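Local coordinates for protein NADP-dependent glyceraldehyde-3-phosphate dehydrogenase (Bacillus halodurans, PDB 3PRL) that probably oxidises glyceraldehyde 3-phosphate with NADP+ without phosphorylating it, as a member of the aldehyde dehydrogenase family, at residues N366-P378 with P387-D399. Residues are numbered along the deposited sequence; the frame is centred on the assembly and turned at random.
Sequences NLLSPTLLDDVTP and PFGPVLPIIRVKD
Thr-371 and Val-391 begin a parallel strand pairing in which the backbone ladder does the holding and branched side chains fill both faces. Thr-371 N gives its hydrogen to Pro-390 O at 2.8 Å and Leu-392 N returns one to Thr-371 O; Leu-373 N, 3.2 Å from Leu-392 O, makes an almost straight bond (179°), and Ile-394 N reaches Leu-373 O. Beyond the strand, Val-376 N still binds Ile-394 O, so the register shifts by one residue. The tightly packed part is apolar. On one face the CD1 methyl of Leu-372 lies 4.0 Å from Ile-394 CD1 and also meets Leu-392 CB; helices 303-317 and 274-286 cover this side. On the other, Val-391 CG2 touches Leu-373 CD1 at 3.9 Å, and Val-376 CG2 rests on Pro-393 CB at 3.6 Å. The looser, partly exposed side belongs to Arg-396. The chain of Arg-396, bent at chi2 and again at chi3 (100°), carries Arg-396 NE to 3.2 Å from Asp-374 OD1 in a salt bridge, with carboxylate and guanidinium planes nearly perpendicular and Asp-374 OD2 above one guanidinium face. Asp-375 OD1 packs on Arg-396 CD at 3.4 Å and adds its charge, whereas Asp-307 takes NH1 in a second salt bridge. A leucine in place of Arg-396 would probably leave the carboxylates of Asp-374 and Asp-307 without their shared cation. In this Rossmann-like catalytic domain of an aldehyde dehydrogenase, the chemistry implies that backbone bonds and hydrocarbon packing join the strands, while charge ties their outer end to helix 303-317.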
# COMPACT_ATOMS: atom_id res chain seq x y z
N ASN D 366 -14.96 26.42 41.38
CA ASN D 366 -14.51 25.74 40.16
C ASN D 366 -13.22 24.95 40.35
O ASN D 366 -13.01 23.92 39.69
CB ASN D 366 -14.25 26.77 39.06
CG ASN D 366 -15.47 27.07 38.23
OD1 ASN D 366 -15.37 27.24 37.00
ND2 ASN D 366 -16.64 27.16 38.87
N LEU D 367 -12.34 25.46 41.20
CA LEU D 367 -11.00 24.90 41.38
C LEU D 367 -11.04 23.70 42.32
O LEU D 367 -11.46 23.81 43.48
CB LEU D 367 -10.05 25.99 41.92
CG LEU D 367 -8.53 25.81 42.00
CD1 LEU D 367 -7.91 25.62 40.63
CD2 LEU D 367 -7.89 27.02 42.73
N LEU D 368 -10.61 22.54 41.82
CA LEU D 368 -10.52 21.33 42.61
C LEU D 368 -9.09 20.87 42.79
O LEU D 368 -8.33 20.80 41.82
CB LEU D 368 -11.32 20.20 41.99
CG LEU D 368 -12.75 19.99 42.48
CD1 LEU D 368 -13.71 20.93 41.76
CD2 LEU D 368 -13.14 18.53 42.27
N SER D 369 -8.73 20.56 44.03
CA SER D 369 -7.45 19.93 44.35
C SER D 369 -7.35 18.59 43.63
O SER D 369 -8.36 17.92 43.47
CB SER D 369 -7.31 19.71 45.86
OG SER D 369 -6.83 20.87 46.51
N PRO D 370 -6.14 18.21 43.18
CA PRO D 370 -6.08 16.87 42.62
C PRO D 370 -6.44 15.90 43.74
O PRO D 370 -5.96 16.03 44.87
CB PRO D 370 -4.62 16.72 42.18
CG PRO D 370 -3.86 17.76 42.97
CD PRO D 370 -4.82 18.87 43.20
N THR D 371 -7.32 14.95 43.43
CA THR D 371 -7.86 14.08 44.44
C THR D 371 -7.41 12.64 44.19
O THR D 371 -7.64 12.09 43.11
CB THR D 371 -9.41 14.21 44.53
OG1 THR D 371 -9.77 15.59 44.69
CG2 THR D 371 -9.93 13.44 45.72
N LEU D 372 -6.75 12.07 45.19
CA LEU D 372 -6.30 10.68 45.15
C LEU D 372 -7.08 9.82 46.13
O LEU D 372 -7.13 10.10 47.34
CB LEU D 372 -4.80 10.56 45.40
CG LEU D 372 -4.13 9.25 44.96
CD1 LEU D 372 -4.21 9.07 43.45
CD2 LEU D 372 -2.69 9.22 45.42
N LEU D 373 -7.69 8.76 45.60
CA LEU D 373 -8.44 7.80 46.40
C LEU D 373 -7.82 6.42 46.28
O LEU D 373 -7.37 6.02 45.21
CB LEU D 373 -9.90 7.74 45.95
CG LEU D 373 -10.67 9.06 45.81
CD1 LEU D 373 -11.87 8.87 44.90
CD2 LEU D 373 -11.09 9.61 47.19
N ASP D 374 -7.79 5.69 47.39
CA ASP D 374 -7.24 4.34 47.42
C ASP D 374 -8.33 3.35 47.81
O ASP D 374 -9.42 3.75 48.22
CB ASP D 374 -6.03 4.26 48.37
CG ASP D 374 -5.10 3.08 48.07
OD1 ASP D 374 -5.42 2.24 47.19
OD2 ASP D 374 -4.03 2.99 48.72
N ASP D 375 -8.03 2.06 47.66
CA ASP D 375 -8.91 0.95 48.03
C ASP D 375 -10.28 1.04 47.37
O ASP D 375 -11.30 0.62 47.94
CB ASP D 375 -9.01 0.86 49.56
CG ASP D 375 -7.70 0.46 50.20
OD1 ASP D 375 -7.42 -0.76 50.27
OD2 ASP D 375 -6.95 1.36 50.65
N VAL D 376 -10.29 1.59 46.15
CA VAL D 376 -11.52 1.88 45.42
C VAL D 376 -12.16 0.58 44.96
O VAL D 376 -11.49 -0.34 44.50
CB VAL D 376 -11.28 2.88 44.26
CG1 VAL D 376 -12.50 2.99 43.34
CG2 VAL D 376 -10.94 4.24 44.84
N THR D 377 -13.48 0.51 45.11
CA THR D 377 -14.19 -0.74 44.86
C THR D 377 -15.11 -0.66 43.64
O THR D 377 -15.55 0.43 43.25
CB THR D 377 -14.96 -1.23 46.13
OG1 THR D 377 -15.94 -0.26 46.51
CG2 THR D 377 -14.00 -1.47 47.30
N PRO D 378 -15.39 -1.81 43.01
CA PRO D 378 -16.35 -1.89 41.92
C PRO D 378 -17.75 -1.39 42.28
O PRO D 378 -18.55 -1.16 41.37
CB PRO D 378 -16.39 -3.39 41.61
CG PRO D 378 -15.07 -3.89 42.01
CD PRO D 378 -14.72 -3.11 43.23
N PRO D 387 -15.19 11.09 35.19
CA PRO D 387 -15.43 12.26 36.03
C PRO D 387 -15.25 13.55 35.27
O PRO D 387 -15.91 14.55 35.55
CB PRO D 387 -14.35 12.15 37.11
CG PRO D 387 -13.77 10.76 36.96
CD PRO D 387 -13.88 10.50 35.50
N PHE D 388 -14.37 13.51 34.26
CA PHE D 388 -13.91 14.72 33.59
C PHE D 388 -13.36 15.75 34.60
O PHE D 388 -13.71 16.93 34.57
CB PHE D 388 -14.98 15.27 32.64
CG PHE D 388 -14.48 15.40 31.22
CD1 PHE D 388 -14.04 14.27 30.53
CD2 PHE D 388 -14.40 16.64 30.60
CE1 PHE D 388 -13.56 14.37 29.23
CE2 PHE D 388 -13.89 16.75 29.29
CZ PHE D 388 -13.47 15.62 28.61
N GLY D 389 -12.49 15.27 35.49
CA GLY D 389 -12.00 16.06 36.62
C GLY D 389 -10.84 15.43 37.36
O GLY D 389 -10.57 14.24 37.18
N PRO D 390 -10.13 16.23 38.20
CA PRO D 390 -8.83 15.86 38.75
C PRO D 390 -8.98 14.89 39.91
O PRO D 390 -8.74 15.24 41.07
CB PRO D 390 -8.27 17.19 39.23
CG PRO D 390 -9.46 17.98 39.62
CD PRO D 390 -10.61 17.51 38.76
N VAL D 391 -9.39 13.67 39.58
CA VAL D 391 -9.62 12.61 40.54
C VAL D 391 -9.10 11.32 39.94
O VAL D 391 -9.25 11.08 38.74
CB VAL D 391 -11.13 12.51 40.94
CG1 VAL D 391 -11.98 11.88 39.82
CG2 VAL D 391 -11.29 11.73 42.24
N LEU D 392 -8.46 10.49 40.76
CA LEU D 392 -7.85 9.27 40.26
C LEU D 392 -8.00 8.16 41.29
O LEU D 392 -7.48 8.27 42.40
CB LEU D 392 -6.36 9.50 39.95
CG LEU D 392 -5.52 8.32 39.43
CD1 LEU D 392 -6.09 7.78 38.12
CD2 LEU D 392 -4.05 8.72 39.28
N PRO D 393 -8.75 7.11 40.94
CA PRO D 393 -8.89 5.98 41.86
C PRO D 393 -7.79 4.95 41.68
O PRO D 393 -7.28 4.76 40.59
CB PRO D 393 -10.24 5.38 41.47
CG PRO D 393 -10.41 5.74 40.02
CD PRO D 393 -9.70 7.04 39.82
N ILE D 394 -7.41 4.31 42.78
CA ILE D 394 -6.52 3.16 42.72
C ILE D 394 -7.33 1.92 43.11
O ILE D 394 -8.08 1.92 44.10
CB ILE D 394 -5.25 3.33 43.62
CG1 ILE D 394 -4.69 4.77 43.56
CG2 ILE D 394 -4.19 2.28 43.28
CD1 ILE D 394 -4.22 5.25 42.19
N ILE D 395 -7.21 0.87 42.29
CA ILE D 395 -7.94 -0.36 42.54
C ILE D 395 -6.93 -1.47 42.78
O ILE D 395 -6.15 -1.83 41.91
CB ILE D 395 -8.96 -0.68 41.41
CG1 ILE D 395 -10.05 0.40 41.35
CG2 ILE D 395 -9.59 -2.05 41.62
CD1 ILE D 395 -10.89 0.39 40.08
N ARG D 396 -6.92 -1.98 44.01
CA ARG D 396 -5.96 -3.00 44.39
C ARG D 396 -6.43 -4.34 43.81
O ARG D 396 -7.54 -4.80 44.09
CB ARG D 396 -5.77 -3.07 45.92
CG ARG D 396 -6.04 -1.76 46.66
CD ARG D 396 -5.12 -1.56 47.85
NE ARG D 396 -4.00 -0.66 47.54
CZ ARG D 396 -2.92 -0.50 48.29
NH1 ARG D 396 -2.76 -1.18 49.42
NH2 ARG D 396 -1.97 0.34 47.91
N VAL D 397 -5.59 -4.93 42.98
CA VAL D 397 -5.95 -6.14 42.24
C VAL D 397 -4.99 -7.29 42.59
O VAL D 397 -3.92 -7.05 43.13
CB VAL D 397 -6.00 -5.82 40.72
CG1 VAL D 397 -6.20 -7.07 39.90
CG2 VAL D 397 -7.11 -4.83 40.42
N LYS D 398 -5.39 -8.53 42.29
CA LYS D 398 -4.56 -9.70 42.56
C LYS D 398 -3.62 -10.04 41.40
O LYS D 398 -2.46 -10.38 41.62
CB LYS D 398 -5.42 -10.92 42.90
CG LYS D 398 -4.83 -11.84 43.98
CD LYS D 398 -5.14 -13.33 43.74
CE LYS D 398 -6.64 -13.62 43.52
NZ LYS D 398 -6.90 -14.99 42.98
N ASP D 399 -4.13 -9.97 40.17
CA ASP D 399 -3.34 -10.32 39.01
C ASP D 399 -3.77 -9.56 37.76
O ASP D 399 -4.67 -8.71 37.81
CB ASP D 399 -3.39 -11.84 38.77
CG ASP D 399 -4.81 -12.39 38.77
OD1 ASP D 399 -5.76 -11.66 38.41
OD2 ASP D 399 -4.99 -13.57 39.12